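Local coordinates for manganese-binding protein (Chlamydia trachomatis, PDB 6NSI) that binds ferrous iron, manganese and nickel ions and delivers them to the membrane permease of an ABC transporter for import into the cytoplasm, at residues 178-183 with 191-196. Numbering follows the deposited sequence.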
loop_
_atom_site.group_PDB
_atom_site.type_symbol
_atom_site.label_atom_id
_atom_site.label_comp_id
_atom_site.label_asym_id
_atom_site.label_seq_id
_atom_site.Cartn_x
_atom_site.Cartn_y
_atom_site.Cartn_z
ATOM N N TYR A 178 3.039 -0.298 -12.825
ATOM C CA TYR A 178 2.442 -1.413 -13.558
ATOM C C TYR A 178 1.515 -1.003 -14.684
ATOM O O TYR A 178 1.215 -1.836 -15.545
ATOM C CB TYR A 178 1.621 -2.310 -12.623
ATOM C CG TYR A 178 2.429 -2.950 -11.529
ATOM C CD1 TYR A 178 3.464 -3.835 -11.828
ATOM C CD2 TYR A 178 2.165 -2.656 -10.195
ATOM C CE1 TYR A 178 4.214 -4.418 -10.820
ATOM C CE2 TYR A 178 2.894 -3.230 -9.183
ATOM C CZ TYR A 178 3.917 -4.119 -9.493
ATOM O OH TYR A 178 4.647 -4.682 -8.461
ATOM N N LEU A 179 0.994 0.216 -14.661
ATOM C CA LEU A 179 -0.012 0.633 -15.624
ATOM C C LEU A 179 0.532 1.628 -16.635
ATOM O O LEU A 179 -0.192 2.010 -17.569
ATOM C CB LEU A 179 -1.228 1.235 -14.892
ATOM C CG LEU A 179 -2.060 0.258 -14.045
ATOM C CD1 LEU A 179 -3.287 0.951 -13.438
ATOM C CD2 LEU A 179 -2.475 -0.977 -14.829
ATOM N N SER A 180 1.785 2.049 -16.484
ATOM C CA SER A 180 2.333 3.157 -17.244
ATOM C C SER A 180 3.591 2.732 -17.981
ATOM O O SER A 180 4.305 1.826 -17.550
ATOM C CB SER A 180 2.654 4.333 -16.332
ATOM O OG SER A 180 1.568 4.538 -15.422
ATOM N N SER A 181 3.864 3.433 -19.072
ATOM C CA SER A 181 5.033 3.209 -19.907
ATOM C C SER A 181 6.244 3.959 -19.364
ATOM O O SER A 181 6.122 4.894 -18.563
ATOM C CB SER A 181 4.763 3.674 -21.331
ATOM O OG SER A 181 4.787 5.095 -21.372
ATOM N N ASP A 182 7.425 3.541 -19.831
ATOM C CA ASP A 182 8.651 4.263 -19.515
ATOM C C ASP A 182 8.527 5.738 -19.879
ATOM O O ASP A 182 8.965 6.610 -19.121
ATOM C CB ASP A 182 9.842 3.625 -20.244
ATOM C CG ASP A 182 10.335 2.358 -19.559
ATOM O OD1 ASP A 182 9.634 1.874 -18.648
ATOM O OD2 ASP A 182 11.417 1.842 -19.922
ATOM N N ALA A 183 7.922 6.032 -21.034
ATOM C CA ALA A 183 7.768 7.420 -21.459
ATOM C C ALA A 183 6.848 8.181 -20.519
ATOM O O ALA A 183 7.107 9.344 -20.188
ATOM C CB ALA A 183 7.225 7.480 -22.883
ATOM N N ARG A 191 0.468 9.981 -14.382
ATOM C CA ARG A 191 -0.570 10.442 -13.462
ATOM C C ARG A 191 -1.940 10.515 -14.123
ATOM O O ARG A 191 -2.955 10.427 -13.430
ATOM C CB ARG A 191 -0.181 11.805 -12.887
ATOM C CG ARG A 191 0.901 11.749 -11.830
ATOM C CD ARG A 191 0.758 12.925 -10.887
ATOM N NE ARG A 191 1.274 12.669 -9.546
ATOM C CZ ARG A 191 2.520 12.950 -9.161
ATOM N NH1 ARG A 191 3.382 13.476 -10.030
ATOM N NH2 ARG A 191 2.907 12.697 -7.910
ATOM N N SER A 192 -2.000 10.642 -15.451
ATOM C CA SER A 192 -3.298 10.566 -16.123
ATOM C C SER A 192 -3.986 9.215 -15.913
ATOM O O SER A 192 -5.207 9.107 -16.113
ATOM C CB SER A 192 -3.122 10.830 -17.621
ATOM O OG SER A 192 -2.679 9.640 -18.262
ATOM N N ARG A 193 -3.247 8.188 -15.489
ATOM C CA ARG A 193 -3.776 6.826 -15.440
ATOM C C ARG A 193 -4.472 6.440 -14.131
ATOM O O ARG A 193 -4.977 5.313 -14.031
ATOM C CB ARG A 193 -2.645 5.836 -15.738
ATOM C CG ARG A 193 -1.826 6.246 -16.972
ATOM C CD ARG A 193 -1.281 5.036 -17.696
ATOM N NE ARG A 193 -2.366 4.582 -18.532
ATOM C CZ ARG A 193 -2.380 4.665 -19.849
ATOM N NH1 ARG A 193 -1.335 5.136 -20.490
ATOM N NH2 ARG A 193 -3.459 4.267 -20.506
ATOM N N CYS A 194 -4.537 7.312 -13.127
ATOM C CA CYS A 194 -5.312 6.980 -11.934
ATOM C C CYS A 194 -5.997 8.235 -11.397
ATOM O O CYS A 194 -5.498 9.355 -11.556
ATOM C CB CYS A 194 -4.425 6.327 -10.843
ATOM S SG CYS A 194 -3.005 7.339 -10.255
ATOM N N ILE A 195 -7.148 8.041 -10.752
ATOM C CA ILE A 195 -7.892 9.149 -10.141
ATOM C C ILE A 195 -8.768 8.586 -9.030
ATOM O O ILE A 195 -9.107 7.398 -9.018
ATOM C CB ILE A 195 -8.751 9.926 -11.179
ATOM C CG1 ILE A 195 -9.077 11.337 -10.654
ATOM C CG2 ILE A 195 -10.043 9.175 -11.470
ATOM C CD1 ILE A 195 -9.702 12.252 -11.682
ATOM N N SER A 196 -9.147 9.449 -8.083
ATOM C CA SER A 196 -9.993 9.054 -6.968
ATOM C C SER A 196 -10.621 10.313 -6.403
ATOM O O SER A 196 -9.997 11.383 -6.448
ATOM C CB SER A 196 -9.194 8.302 -5.881
ATOM O OG SER A 196 -8.140 9.087 -5.358
#
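The CA atoms of Leu179 and Arg193 are the closest pair across the segments, 7.2 Å apart, and no hydrogen bond joins the two. Arg193 reaches across to 178-183 with its side chain. Its CD rests against the carbonyl oxygen of Leu179, CD to O 3.2 Å. Next to Leu179 on the same segment, Ser180 puts its OG 3.7 Å from Arg193 CD. The arginine chain bends at chi2 (-149°) and again at chi3 (83°), which carries NE past the same carbonyl, 3.5 Å from Leu179 O. The guanidinium lies oblique to that oxygen. The polar ends are held by other residues: Arg193 NE donates to Arg162 O, NH1 forms a salt bridge with Glu184, and Ser180 OG bonds to Thr175 O. Segment 178-183 runs from the end of helix 172-178 through a short turn into helix 182-187, which Ser181 N-caps. In this probable family 9 bacterial solute-binding protein, segment 191-196 leads from a 3-10 turn into strand 194-195. That strand pairs in parallel with strand 164-165, apart from the four-stranded sheet and away from the iron site. Leu179 points its CB toward 191-196, but its CD1 stays 4.7 Å from Arg193 O.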